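Local atomic coordinates of antigen, P35 (Borreliella spielmanii A14S, PDB entry 6HPN), a protein that is an outer surface protein of the PFam54 family, probably a lipoprotein, of unknown exact function but thought to take part in Lyme disease pathogenesis. Residues R109-V112 / K113-I117; K158-T161 / L162-W166; D172-K175 / E176-N180; K189-D192 / N193-K197. All coordinates share one frame; numbering follows the deposited sequence.

How the contacts relate
All four contacts are local, within one helix each, between residues three or four apart. Contacts 2 and 3 lie on the same helix, 146-179, with centres about 21 Å apart. Contact 1 belongs to helix 106-135 and contact 4 to helix 187-197. Contact 1 has the most buried residues and pairs a valine with a leucine; a threonine hydroxyl is bonded back to the backbone. Contact 2 is mostly surface, with a long lysine-glutamate pair. Contacts 3 and 4 are partly buried and meet through E176, which forms a salt bridge with K197 and probably a hydrogen bond with N193. L111 of contact 1 packs on H191 and V194 of contact 4. W166 of contact 2 packs on contact 1.

Contact 1: residues R109-V112 / K113-I117; sequences RSLV and KETLI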
ATOM      1  N   ARG A 109      -4.198  15.484  11.669  1.00 41.14           N
ATOM      2  CA  ARG A 109      -4.792  14.140  11.443  1.00 40.95           C
ATOM      3  C   ARG A 109      -4.852  13.827   9.933  1.00 36.08           C
ATOM      4  O   ARG A 109      -4.676  12.651   9.547  1.00 35.01           O
ATOM      5  CB  ARG A 109      -6.171  14.028  12.101  1.00 44.08           C
ATOM      6  CG  ARG A 109      -6.714  12.605  12.146  1.00 48.28           C
ATOM      7  CD  ARG A 109      -7.870  12.354  13.106  1.00 50.47           C
ATOM      8  NE  ARG A 109      -7.605  12.911  14.425  1.00 53.21           N
ATOM      9  CZ  ARG A 109      -8.331  13.848  15.023  1.00 53.81           C
ATOM     10  NH1 ARG A 109      -9.419  14.330  14.444  1.00 55.54           N
ATOM     11  NH2 ARG A 109      -7.969  14.295  16.213  1.00 56.12           N
ATOM     12  N   SER A 110      -5.057  14.814   9.074  1.00 30.11           N
ATOM     13  CA  SER A 110      -5.327  14.518   7.647  1.00 30.97           C
ATOM     14  C   SER A 110      -4.008  14.252   6.890  1.00 29.45           C
ATOM     15  O   SER A 110      -4.069  13.630   5.803  1.00 27.48           O
ATOM     16  CB  SER A 110      -6.196  15.579   7.026  1.00 29.15           C
ATOM     17  OG  SER A 110      -5.398  16.610   6.509  1.00 28.61           O
ATOM     18  N   LEU A 111      -2.855  14.644   7.448  1.00 27.77           N
ATOM     19  CA  LEU A 111      -1.524  14.169   6.968  1.00 27.50           C
ATOM     20  C   LEU A 111      -1.357  12.677   7.305  1.00 25.52           C
ATOM     21  O   LEU A 111      -0.753  11.957   6.513  1.00 22.59           O
ATOM     22  CB  LEU A 111      -0.398  14.985   7.612  1.00 28.71           C
ATOM     23  CG  LEU A 111       1.023  14.501   7.290  1.00 31.60           C
ATOM     24  CD1 LEU A 111       1.347  14.602   5.796  1.00 31.83           C
ATOM     25  CD2 LEU A 111       2.061  15.266   8.092  1.00 32.70           C
ATOM     26  N   VAL A 112      -1.848  12.226   8.459  1.00 24.87           N
ATOM     27  CA  VAL A 112      -1.710  10.800   8.880  1.00 24.84           C
ATOM     28  C   VAL A 112      -2.582   9.936   7.954  1.00 23.30           C
ATOM     29  O   VAL A 112      -2.090   8.925   7.429  1.00 21.29           O
ATOM     30  CB  VAL A 112      -2.058  10.623  10.370  1.00 24.24           C
ATOM     31  CG1 VAL A 112      -2.073   9.172  10.792  1.00 23.15           C
ATOM     32  CG2 VAL A 112      -1.107  11.407  11.266  1.00 25.56           C
ATOM     33  N   LYS A 113      -3.829  10.351   7.754  1.00 24.20           N
ATOM     34  CA  LYS A 113      -4.793   9.718   6.829  1.00 25.43           C
ATOM     35  C   LYS A 113      -4.170   9.652   5.438  1.00 24.91           C
ATOM     36  O   LYS A 113      -4.107   8.580   4.866  1.00 25.12           O
ATOM     37  CB  LYS A 113      -6.079  10.541   6.792  1.00 28.40           C
ATOM     38  CG  LYS A 113      -7.231   9.918   6.022  1.00 31.45           C
ATOM     39  CD  LYS A 113      -8.348  10.918   5.808  1.00 36.86           C
ATOM     40  CE  LYS A 113      -9.509  10.348   5.021  1.00 38.90           C
ATOM     41  NZ  LYS A 113     -10.670  11.263   5.074  1.00 41.18           N
ATOM     42  N   GLU A 114      -3.728  10.782   4.913  1.00 27.69           N
ATOM     43  CA  GLU A 114      -3.204  10.875   3.540  1.00 28.77           C
ATOM     44  C   GLU A 114      -2.025   9.885   3.429  1.00 27.21           C
ATOM     45  O   GLU A 114      -1.967   9.093   2.447  1.00 24.71           O
ATOM     46  CB  GLU A 114      -2.926  12.345   3.247  1.00 33.59           C
ATOM     47  CG  GLU A 114      -2.253  12.556   1.913  1.00 45.29           C
ATOM     48  CD  GLU A 114      -2.395  13.931   1.276  1.00 56.60           C
ATOM     49  OE1 GLU A 114      -2.355  14.947   2.035  1.00 54.90           O
ATOM     50  OE2 GLU A 114      -2.530  13.980   0.006  1.00 64.12           O
ATOM     51  N   THR A 115      -1.156   9.843   4.435  1.00 25.53           N
ATOM     52  CA  THR A 115       0.077   9.008   4.426  1.00 26.04           C
ATOM     53  C   THR A 115      -0.320   7.535   4.440  1.00 23.19           C
ATOM     54  O   THR A 115       0.252   6.749   3.687  1.00 22.04           O
ATOM     55  CB  THR A 115       0.995   9.339   5.614  1.00 27.50           C
ATOM     56  OG1 THR A 115       1.349  10.716   5.507  1.00 32.06           O
ATOM     57  CG2 THR A 115       2.283   8.542   5.647  1.00 26.94           C
ATOM     58  N   LEU A 116      -1.269   7.175   5.291  1.00 22.05           N
ATOM     59  CA  LEU A 116      -1.637   5.763   5.485  1.00 20.93           C
ATOM     60  C   LEU A 116      -2.429   5.280   4.279  1.00 21.38           C
ATOM     61  O   LEU A 116      -2.135   4.156   3.817  1.00 22.45           O
ATOM     62  CB  LEU A 116      -2.398   5.620   6.802  1.00 21.22           C
ATOM     63  CG  LEU A 116      -1.496   5.653   8.037  1.00 21.71           C
ATOM     64  CD1 LEU A 116      -2.316   5.579   9.312  1.00 20.77           C
ATOM     65  CD2 LEU A 116      -0.439   4.540   7.999  1.00 20.89           C
ATOM     66  N   ILE A 117      -3.357   6.097   3.773  1.00 21.40           N
ATOM     67  CA  ILE A 117      -4.379   5.652   2.775  1.00 21.74           C
ATOM     68  C   ILE A 117      -3.887   5.937   1.358  1.00 20.03           C
ATOM     69  O   ILE A 117      -3.924   5.032   0.527  1.00 16.42           O
ATOM     70  CB  ILE A 117      -5.732   6.330   3.036  1.00 23.66           C
ATOM     71  CG1 ILE A 117      -6.176   6.197   4.502  1.00 23.97           C
ATOM     72  CG2 ILE A 117      -6.775   5.805   2.058  1.00 24.49           C
ATOM     73  CD1 ILE A 117      -6.511   4.795   4.934  1.00 24.29           C
TER
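The carbonyl oxygen of L111 is gripped twice by T115. The hydroxyl OG1 of T115 donates to L111 O at 2.6 Å. The backbone N of T115 reaches the same L111 O at 3.0 Å. The two donors come from opposite faces of the carbonyl plane. OG1 can fold back because it sits beside its own backbone N, with chi1 at -60°. This satisfies the hydroxyl of a buried residue within the helix. CD1 of L111 lies 3.9 Å from T115 OG1, and the two side chains cross at a slant.

One step along, V112 and L116 run side by side and point the same way. CG1 of V112 touches L116 CD1 at 3.9 Å. Their backbones are joined by L116 N to V112 O at 2.9 Å. Both side chains also pack on L99 of helix 89-102. K113 N bonds to R109 O at 3.0 Å. The guanidinium of R109 turns away, and its NE bonds to S103 O. T115 and E114 touch F203 of helix 200-221. This is a stretch of alpha helix that widens to a pi-type turn at 114-117, with a threonine hydroxyl bonded back to the i-4 carbonyl, set in an all-helical PFam54 fold.

Contact 2: residues K158-T161 / L162-W166; sequences KLKT and LKEKW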
ATOM      1  N   LYS A 158       8.155  -1.598 -10.988  1.00 21.35           N
ATOM      2  CA  LYS A 158       7.795  -0.175 -10.740  1.00 21.59           C
ATOM      3  C   LYS A 158       6.996  -0.024  -9.437  1.00 22.85           C
ATOM      4  O   LYS A 158       7.342   0.882  -8.638  1.00 26.56           O
ATOM      5  CB  LYS A 158       7.050   0.397 -11.944  1.00 20.93           C
ATOM      6  CG  LYS A 158       7.984   0.890 -13.034  1.00 20.17           C
ATOM      7  CD  LYS A 158       7.314   1.111 -14.367  1.00 20.34           C
ATOM      8  CE  LYS A 158       8.292   0.959 -15.512  1.00 19.90           C
ATOM      9  NZ  LYS A 158       7.871   1.759 -16.673  1.00 21.58           N
ATOM     10  N   LEU A 159       5.992  -0.867  -9.193  1.00 22.02           N
ATOM     11  CA  LEU A 159       5.237  -0.809  -7.916  1.00 22.43           C
ATOM     12  C   LEU A 159       6.165  -1.178  -6.755  1.00 22.22           C
ATOM     13  O   LEU A 159       6.004  -0.606  -5.670  1.00 20.73           O
ATOM     14  CB  LEU A 159       4.047  -1.763  -7.980  1.00 23.01           C
ATOM     15  CG  LEU A 159       2.949  -1.345  -8.944  1.00 24.19           C
ATOM     16  CD1 LEU A 159       1.867  -2.401  -9.032  1.00 24.58           C
ATOM     17  CD2 LEU A 159       2.349  -0.010  -8.541  1.00 24.93           C
ATOM     18  N   LYS A 160       7.095  -2.102  -6.975  1.00 22.17           N
ATOM     19  CA  LYS A 160       8.001  -2.574  -5.904  1.00 24.81           C
ATOM     20  C   LYS A 160       8.813  -1.372  -5.407  1.00 23.18           C
ATOM     21  O   LYS A 160       8.901  -1.169  -4.201  1.00 23.99           O
ATOM     22  CB  LYS A 160       8.849  -3.745  -6.413  1.00 28.61           C
ATOM     23  CG  LYS A 160       9.618  -4.474  -5.326  1.00 32.88           C
ATOM     24  CD  LYS A 160      10.492  -5.609  -5.820  1.00 39.34           C
ATOM     25  CE  LYS A 160      11.739  -5.743  -4.972  1.00 44.17           C
ATOM     26  NZ  LYS A 160      12.671  -6.760  -5.506  1.00 50.74           N
ATOM     27  N   THR A 161       9.305  -0.530  -6.304  1.00 22.06           N
ATOM     28  CA  THR A 161      10.051   0.695  -5.939  1.00 21.62           C
ATOM     29  C   THR A 161       9.227   1.553  -4.969  1.00 22.51           C
ATOM     30  O   THR A 161       9.794   1.989  -3.951  1.00 22.09           O
ATOM     31  CB  THR A 161      10.474   1.440  -7.205  1.00 21.51           C
ATOM     32  OG1 THR A 161      11.442   0.563  -7.772  1.00 20.74           O
ATOM     33  CG2 THR A 161      11.066   2.804  -6.942  1.00 20.57           C
ATOM     34  N   LEU A 162       7.950   1.808  -5.276  1.00 23.60           N
ATOM     35  CA  LEU A 162       7.066   2.642  -4.413  1.00 22.43           C
ATOM     36  C   LEU A 162       6.947   1.991  -3.042  1.00 21.67           C
ATOM     37  O   LEU A 162       7.100   2.700  -2.033  1.00 22.06           O
ATOM     38  CB  LEU A 162       5.679   2.747  -5.033  1.00 23.13           C
ATOM     39  CG  LEU A 162       5.613   3.471  -6.367  1.00 24.52           C
ATOM     40  CD1 LEU A 162       4.227   3.327  -6.960  1.00 25.63           C
ATOM     41  CD2 LEU A 162       5.971   4.938  -6.209  1.00 23.57           C
ATOM     42  N   LYS A 163       6.666   0.688  -3.025  1.00 20.83           N
ATOM     43  CA  LYS A 163       6.553  -0.073  -1.765  1.00 20.67           C
ATOM     44  C   LYS A 163       7.890   0.008  -1.026  1.00 20.60           C
ATOM     45  O   LYS A 163       7.873   0.277   0.184  1.00 19.19           O
ATOM     46  CB  LYS A 163       6.112  -1.520  -1.989  1.00 19.68           C
ATOM     47  CG  LYS A 163       5.493  -2.145  -0.746  1.00 19.39           C
ATOM     48  CD  LYS A 163       5.232  -3.612  -0.786  1.00 19.17           C
ATOM     49  CE  LYS A 163       4.907  -4.137   0.591  1.00 19.82           C
ATOM     50  NZ  LYS A 163       4.186  -5.426   0.536  1.00 20.06           N
ATOM     51  N   GLU A 164       9.010  -0.153  -1.732  1.00 22.99           N
ATOM     52  CA  GLU A 164      10.352  -0.119  -1.091  1.00 23.95           C
ATOM     53  C   GLU A 164      10.561   1.239  -0.427  1.00 23.95           C
ATOM     54  O   GLU A 164      10.927   1.240   0.758  1.00 23.89           O
ATOM     55  CB  GLU A 164      11.439  -0.540  -2.069  1.00 25.61           C
ATOM     56  CG  GLU A 164      11.808  -2.003  -1.831  1.00 28.98           C
ATOM     57  CD  GLU A 164      12.551  -2.707  -2.950  1.00 35.16           C
ATOM     58  OE1 GLU A 164      12.955  -2.026  -3.942  1.00 37.05           O
ATOM     59  OE2 GLU A 164      12.717  -3.950  -2.836  1.00 40.44           O
ATOM     60  N   LYS A 165      10.249   2.334  -1.128  1.00 24.98           N
ATOM     61  CA  LYS A 165      10.392   3.727  -0.620  1.00 25.24           C
ATOM     62  C   LYS A 165       9.481   3.922   0.609  1.00 24.01           C
ATOM     63  O   LYS A 165       9.932   4.504   1.601  1.00 25.63           O
ATOM     64  CB  LYS A 165      10.132   4.713  -1.765  1.00 27.49           C
ATOM     65  CG  LYS A 165      10.261   6.194  -1.415  1.00 31.49           C
ATOM     66  CD  LYS A 165      11.578   6.861  -1.782  1.00 34.62           C
ATOM     67  CE  LYS A 165      11.752   8.227  -1.134  1.00 39.14           C
ATOM     68  NZ  LYS A 165      12.376   8.112   0.218  1.00 40.99           N
ATOM     69  N   TRP A 166       8.264   3.397   0.588  1.00 20.94           N
ATOM     70  CA  TRP A 166       7.301   3.475   1.716  1.00 19.64           C
ATOM     71  C   TRP A 166       7.854   2.791   2.988  1.00 19.97           C
ATOM     72  O   TRP A 166       7.836   3.397   4.092  1.00 18.28           O
ATOM     73  CB  TRP A 166       5.989   2.850   1.230  1.00 18.22           C
ATOM     74  CG  TRP A 166       5.010   2.438   2.288  1.00 17.69           C
ATOM     75  CD1 TRP A 166       4.536   1.176   2.532  1.00 17.26           C
ATOM     76  CD2 TRP A 166       4.324   3.302   3.205  1.00 16.90           C
ATOM     77  NE1 TRP A 166       3.612   1.196   3.537  1.00 16.72           N
ATOM     78  CE2 TRP A 166       3.465   2.488   3.973  1.00 17.10           C
ATOM     79  CE3 TRP A 166       4.370   4.677   3.463  1.00 16.79           C
ATOM     80  CZ2 TRP A 166       2.642   3.017   4.971  1.00 16.86           C
ATOM     81  CZ3 TRP A 166       3.562   5.190   4.456  1.00 16.69           C
ATOM     82  CH2 TRP A 166       2.702   4.373   5.188  1.00 16.14           C
TER
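K160 and E164 meet one turn apart on the outer side of the helix. Their backbones are firmly joined, with E164 N donating to K160 O at 2.7 Å. The two side chains cross at an angle. The salt bridge between K160 NZ and E164 OE2 is long, at 3.9 Å. The lysine chain is bent at chi3 (147°). This pair is therefore a loose electrostatic contact on an exposed face.

The neighbouring carbonyls are also used. L159 O accepts from K163 N at 3.0 Å, nearly straight at 172°. T161 O accepts from K165 N at 2.9 Å. The T161 hydroxyl turns back to D157 O, but that bond is weak.

These are the i to i+4 bonds of a long amphipathic helix, 146-179, in the helical bundle of this family. On its inner side L159 and L162 cross obliquely, with CD2 of L159 at 4.1 Å from L162 CD1. Both leucines also pack against helix 200-221, and L162 meets I123 of helix 106-135.

K163, K165 and W166 have partners outside these residues. K163 extends its chain so that NZ bonds to Q124 OE1, T83 O and N86 OD1. The amine of K165 forms a salt bridge with D169. The indole NE1 of W166 bonds to S84 OG.

Contact 3: residues D172-K175 / E176-N180; sequences DIIK and EYNAN
E176 folds back over the carbonyl of D172. This part of the long helix 146-179 is one element of the all-helical PFam54 fold.

Hydrogen bonds come first. E176 N donates to D172 O at 2.7 Å. Y177 N bonds to I173 O at 2.9 Å. N178 N bonds to I174 O at 3.0 Å and adds a weak bond to K175 O. Among the side chains, the hydroxyl of Y177 bonds to K101 NZ. N180 is the N-cap of helix 181-185; its OD1 accepts from E182 N.

Charged groups are the second kind. The E176 chain leaves beside its own backbone N, with chi1 at -70°, and runs back along the preceding turn. Its OE2 lies 3.6 Å from D172 CB. The two carboxylates do not touch, with D172 OD2 and E176 OE2 4.7 Å apart. Their like charges are probably eased by separate lysine partners. D172 forms a salt bridge with K168. E176 OE1 takes a salt bridge from K197 and probably a hydrogen bond from N193 ND2, which ties this turn to helix 187-197.

Apolar and mixed packing is the third kind. I173 lies against I98 and also meets N193 and K197. Y177 packs on I98 and L190. I174 touches V91 and N94 of helix 89-102. Within the turn, I174 and N178 point the same way and lie side by side, with CG2 of I174 at 3.6 Å from N178 ND2.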
ATOM      1  N   ASP A 172      12.639   4.741   8.758  1.00 28.42           N
ATOM      2  CA  ASP A 172      13.468   5.937   9.072  1.00 27.27           C
ATOM      3  C   ASP A 172      12.772   6.759  10.157  1.00 28.00           C
ATOM      4  O   ASP A 172      13.447   7.158  11.135  1.00 28.68           O
ATOM      5  CB  ASP A 172      13.744   6.779   7.825  1.00 26.35           C
ATOM      6  CG  ASP A 172      14.758   6.130   6.898  1.00 25.50           C
ATOM      7  OD1 ASP A 172      15.358   5.160   7.325  1.00 25.64           O
ATOM      8  OD2 ASP A 172      14.943   6.606   5.758  1.00 26.24           O
ATOM      9  N   ILE A 173      11.484   7.023   9.956  1.00 27.20           N
ATOM     10  CA  ILE A 173      10.589   7.673  10.948  1.00 26.78           C
ATOM     11  C   ILE A 173      10.794   6.956  12.285  1.00 25.06           C
ATOM     12  O   ILE A 173      10.998   7.631  13.289  1.00 26.70           O
ATOM     13  CB  ILE A 173       9.121   7.626  10.460  1.00 28.81           C
ATOM     14  CG1 ILE A 173       8.850   8.646   9.354  1.00 33.38           C
ATOM     15  CG2 ILE A 173       8.150   7.826  11.598  1.00 29.66           C
ATOM     16  CD1 ILE A 173       7.537   8.429   8.564  1.00 34.93           C
ATOM     17  N   ILE A 174      10.759   5.629  12.289  1.00 23.79           N
ATOM     18  CA  ILE A 174      10.893   4.815  13.531  1.00 24.83           C
ATOM     19  C   ILE A 174      12.305   4.994  14.115  1.00 25.00           C
ATOM     20  O   ILE A 174      12.404   5.285  15.320  1.00 21.54           O
ATOM     21  CB  ILE A 174      10.542   3.339  13.242  1.00 24.57           C
ATOM     22  CG1 ILE A 174       9.045   3.194  12.965  1.00 25.08           C
ATOM     23  CG2 ILE A 174      10.977   2.415  14.370  1.00 23.84           C
ATOM     24  CD1 ILE A 174       8.626   1.814  12.535  1.00 24.53           C
ATOM     25  N   LYS A 175      13.342   4.796  13.296  1.00 26.13           N
ATOM     26  CA  LYS A 175      14.756   4.915  13.717  1.00 29.89           C
ATOM     27  C   LYS A 175      14.966   6.306  14.310  1.00 30.82           C
ATOM     28  O   LYS A 175      15.496   6.372  15.422  1.00 32.01           O
ATOM     29  CB  LYS A 175      15.716   4.656  12.556  1.00 34.18           C
ATOM     30  CG  LYS A 175      16.345   3.268  12.558  1.00 43.27           C
ATOM     31  CD  LYS A 175      16.393   2.537  11.201  1.00 50.35           C
ATOM     32  CE  LYS A 175      16.136   1.042  11.341  1.00 52.68           C
ATOM     33  NZ  LYS A 175      15.942   0.367  10.034  1.00 52.90           N
ATOM     34  N   GLU A 176      14.516   7.350  13.608  1.00 29.81           N
ATOM     35  CA  GLU A 176      14.785   8.768  13.954  1.00 30.84           C
ATOM     36  C   GLU A 176      14.027   9.135  15.231  1.00 30.51           C
ATOM     37  O   GLU A 176      14.623   9.843  16.090  1.00 33.12           O
ATOM     38  CB  GLU A 176      14.434   9.687  12.783  1.00 31.17           C
ATOM     39  CG  GLU A 176      15.397   9.528  11.625  1.00 31.37           C
ATOM     40  CD  GLU A 176      14.880   9.967  10.268  1.00 33.72           C
ATOM     41  OE1 GLU A 176      13.847  10.660  10.217  1.00 33.83           O
ATOM     42  OE2 GLU A 176      15.519   9.608   9.263  1.00 37.05           O
ATOM     43  N   TYR A 177      12.787   8.661  15.355  1.00 26.37           N
ATOM     44  CA  TYR A 177      11.915   8.908  16.524  1.00 24.84           C
ATOM     45  C   TYR A 177      12.595   8.290  17.747  1.00 26.21           C
ATOM     46  O   TYR A 177      12.555   8.872  18.858  1.00 26.92           O
ATOM     47  CB  TYR A 177      10.497   8.379  16.270  1.00 23.68           C
ATOM     48  CG  TYR A 177       9.533   8.563  17.420  1.00 24.19           C
ATOM     49  CD1 TYR A 177       8.772   9.721  17.579  1.00 25.15           C
ATOM     50  CD2 TYR A 177       9.401   7.578  18.393  1.00 24.69           C
ATOM     51  CE1 TYR A 177       7.913   9.884  18.666  1.00 25.30           C
ATOM     52  CE2 TYR A 177       8.567   7.731  19.491  1.00 23.84           C
ATOM     53  CZ  TYR A 177       7.814   8.883  19.628  1.00 25.83           C
ATOM     54  OH  TYR A 177       6.982   8.980  20.717  1.00 27.16           O
ATOM     55  N   ASN A 178      13.195   7.118  17.568  1.00 26.49           N
ATOM     56  CA  ASN A 178      13.779   6.353  18.697  1.00 26.81           C
ATOM     57  C   ASN A 178      15.190   6.884  19.009  1.00 28.19           C
ATOM     58  O   ASN A 178      15.682   6.580  20.111  1.00 24.31           O
ATOM     59  CB  ASN A 178      13.791   4.850  18.415  1.00 28.60           C
ATOM     60  CG  ASN A 178      12.418   4.198  18.483  1.00 30.81           C
ATOM     61  OD1 ASN A 178      11.577   4.528  19.321  1.00 27.85           O
ATOM     62  ND2 ASN A 178      12.197   3.233  17.607  1.00 31.90           N
ATOM     63  N   ALA A 179      15.815   7.657  18.097  1.00 26.64           N
ATOM     64  CA  ALA A 179      17.196   8.174  18.246  1.00 23.78           C
ATOM     65  C   ALA A 179      17.170   9.617  18.763  1.00 24.64           C
ATOM     66  O   ALA A 179      18.229  10.087  19.215  1.00 22.09           O
ATOM     67  CB  ALA A 179      17.933   8.093  16.941  1.00 21.86           C
ATOM     68  N   ASN A 180      16.022  10.299  18.712  1.00 26.13           N
ATOM     69  CA  ASN A 180      15.988  11.769  18.934  1.00 26.14           C
ATOM     70  C   ASN A 180      14.828  12.192  19.829  1.00 25.96           C
ATOM     71  O   ASN A 180      13.702  12.374  19.375  1.00 25.11           O
ATOM     72  CB  ASN A 180      15.970  12.546  17.626  1.00 27.92           C
ATOM     73  CG  ASN A 180      16.056  14.029  17.909  1.00 30.59           C
ATOM     74  OD1 ASN A 180      15.477  14.519  18.876  1.00 37.96           O
ATOM     75  ND2 ASN A 180      16.782  14.758  17.092  1.00 29.06           N
TER

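Contact 4: residues K189-D192 / N193-K197; sequences KLHD and NVELK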
ATOM      1  N   LYS A 189       7.795  19.296  15.446  1.00 41.29           N
ATOM      2  CA  LYS A 189       9.037  18.828  14.778  1.00 40.07           C
ATOM      3  C   LYS A 189       8.788  17.441  14.168  1.00 34.86           C
ATOM      4  O   LYS A 189       9.356  17.131  13.107  1.00 34.98           O
ATOM      5  CB  LYS A 189      10.169  18.815  15.802  1.00 45.86           C
ATOM      6  CG  LYS A 189      11.432  19.553  15.381  1.00 51.35           C
ATOM      7  CD  LYS A 189      12.511  18.640  14.795  1.00 55.85           C
ATOM      8  CE  LYS A 189      13.874  18.849  15.436  1.00 54.36           C
ATOM      9  NZ  LYS A 189      14.765  17.688  15.210  1.00 51.38           N
ATOM     10  N   LEU A 190       7.965  16.633  14.831  1.00 31.09           N
ATOM     11  CA  LEU A 190       7.580  15.285  14.363  1.00 28.97           C
ATOM     12  C   LEU A 190       6.760  15.469  13.096  1.00 29.57           C
ATOM     13  O   LEU A 190       6.960  14.727  12.136  1.00 28.86           O
ATOM     14  CB  LEU A 190       6.763  14.568  15.446  1.00 26.38           C
ATOM     15  CG  LEU A 190       6.348  13.124  15.131  1.00 24.49           C
ATOM     16  CD1 LEU A 190       7.547  12.235  14.809  1.00 22.30           C
ATOM     17  CD2 LEU A 190       5.542  12.528  16.280  1.00 23.01           C
ATOM     18  N   HIS A 191       5.865  16.447  13.119  1.00 32.54           N
ATOM     19  CA  HIS A 191       4.983  16.766  11.976  1.00 33.79           C
ATOM     20  C   HIS A 191       5.857  17.068  10.760  1.00 34.51           C
ATOM     21  O   HIS A 191       5.684  16.401   9.727  1.00 38.70           O
ATOM     22  CB  HIS A 191       4.059  17.919  12.345  1.00 35.38           C
ATOM     23  CG  HIS A 191       3.418  18.534  11.154  1.00 36.65           C
ATOM     24  ND1 HIS A 191       2.195  18.097  10.673  1.00 35.66           N
ATOM     25  CD2 HIS A 191       3.840  19.518  10.330  1.00 36.05           C
ATOM     26  CE1 HIS A 191       1.876  18.803   9.609  1.00 36.41           C
ATOM     27  NE2 HIS A 191       2.872  19.680   9.375  1.00 35.54           N
ATOM     28  N   ASP A 192       6.775  18.020  10.909  1.00 33.87           N
ATOM     29  CA  ASP A 192       7.719  18.439   9.849  1.00 32.48           C
ATOM     30  C   ASP A 192       8.441  17.204   9.305  1.00 31.31           C
ATOM     31  O   ASP A 192       8.476  17.066   8.084  1.00 36.45           O
ATOM     32  CB  ASP A 192       8.714  19.472  10.380  1.00 34.38           C
ATOM     33  CG  ASP A 192       8.133  20.838  10.699  1.00 37.04           C
ATOM     34  OD1 ASP A 192       6.899  21.038  10.569  1.00 34.88           O
ATOM     35  OD2 ASP A 192       8.930  21.692  11.096  1.00 43.49           O
ATOM     36  N   ASN A 193       9.019  16.358  10.163  1.00 30.20           N
ATOM     37  CA  ASN A 193       9.826  15.177   9.744  1.00 32.03           C
ATOM     38  C   ASN A 193       8.996  14.307   8.784  1.00 33.22           C
ATOM     39  O   ASN A 193       9.479  13.945   7.674  1.00 31.82           O
ATOM     40  CB  ASN A 193      10.313  14.361  10.951  1.00 33.13           C
ATOM     41  CG  ASN A 193      10.993  13.053  10.580  1.00 34.54           C
ATOM     42  OD1 ASN A 193      10.369  12.169   9.999  1.00 41.61           O
ATOM     43  ND2 ASN A 193      12.258  12.888  10.936  1.00 30.66           N
ATOM     44  N   VAL A 194       7.774  13.994   9.199  1.00 33.20           N
ATOM     45  CA  VAL A 194       6.826  13.155   8.422  1.00 33.53           C
ATOM     46  C   VAL A 194       6.458  13.866   7.118  1.00 34.28           C
ATOM     47  O   VAL A 194       6.551  13.199   6.067  1.00 37.20           O
ATOM     48  CB  VAL A 194       5.579  12.822   9.249  1.00 32.48           C
ATOM     49  CG1 VAL A 194       4.554  12.072   8.416  1.00 33.10           C
ATOM     50  CG2 VAL A 194       5.955  12.030  10.489  1.00 32.22           C
ATOM     51  N   GLU A 195       6.093  15.153   7.173  1.00 33.91           N
ATOM     52  CA  GLU A 195       5.668  15.930   5.972  1.00 36.93           C
ATOM     53  C   GLU A 195       6.768  15.945   4.903  1.00 36.42           C
ATOM     54  O   GLU A 195       6.426  15.852   3.717  1.00 36.71           O
ATOM     55  CB  GLU A 195       5.284  17.359   6.330  1.00 37.87           C
ATOM     56  CG  GLU A 195       4.646  18.098   5.172  1.00 40.44           C
ATOM     57  CD  GLU A 195       3.790  19.273   5.606  1.00 43.89           C
ATOM     58  OE1 GLU A 195       4.032  19.787   6.694  1.00 48.54           O
ATOM     59  OE2 GLU A 195       2.867  19.648   4.874  1.00 48.58           O
ATOM     60  N   LEU A 196       8.037  16.056   5.298  1.00 37.99           N
ATOM     61  CA  LEU A 196       9.182  16.064   4.343  1.00 39.11           C
ATOM     62  C   LEU A 196       9.201  14.739   3.589  1.00 35.48           C
ATOM     63  O   LEU A 196       9.433  14.771   2.390  1.00 32.62           O
ATOM     64  CB  LEU A 196      10.509  16.298   5.079  1.00 40.96           C
ATOM     65  CG  LEU A 196      10.781  17.745   5.497  1.00 44.93           C
ATOM     66  CD1 LEU A 196      12.107  17.854   6.247  1.00 46.07           C
ATOM     67  CD2 LEU A 196      10.758  18.698   4.301  1.00 41.16           C
ATOM     68  N   LYS A 197       8.941  13.631   4.289  1.00 36.65           N
ATOM     69  CA  LYS A 197       8.971  12.253   3.728  1.00 36.50           C
ATOM     70  C   LYS A 197       7.731  11.980   2.860  1.00 36.68           C
ATOM     71  O   LYS A 197       7.807  11.035   2.051  1.00 33.34           O
ATOM     72  CB  LYS A 197       9.034  11.233   4.867  1.00 37.75           C
ATOM     73  CG  LYS A 197      10.410  11.030   5.474  1.00 36.82           C
ATOM     74  CD  LYS A 197      10.375  10.153   6.691  1.00 37.15           C
ATOM     75  CE  LYS A 197      11.739   9.915   7.297  1.00 39.53           C
ATOM     76  NZ  LYS A 197      12.184  11.088   8.080  1.00 40.59           N
TER
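H191 and E195 lie side by side, one turn apart, at the border between the buried and open faces. NE2 of H191 is 2.9 Å from E195 OE1, and the ring and carboxylate planes stand 83° apart. In both residues CG is anti to the backbone N, which sends the two side chains off the same side of the helix. Their backbones are bound as well, with E195 N to H191 O at 2.9 Å.

The tight part is the inner face. L190 packs on I98 and L102. V194 meets L102 and L111. V194 N bonds to L190 O at 3.1 Å. H191 stacks its ring on Y108. This short helix, 187-197, lies against helices 89-102, 106-135 and 146-179 in the bundle. Its i to i+4 pattern weakens at its end, where K197 N has only weak bonds to N193 O and V194 O. K197 NZ bonds to N193 OD1 at 2.9 Å from above the carbonyl plane, with a C=O...donor angle of 106°. E176 is a further partner of both side chains.

The solvent side is looser. D192, E195 and L196 are exposed. D192 and L196 are joined chiefly through the backbone, L196 N to D192 O at 3.0 Å. CG of L196 rests 3.5 Å from D192 O. D192 OD1 lies in the plane of the H191 ring, at its edge.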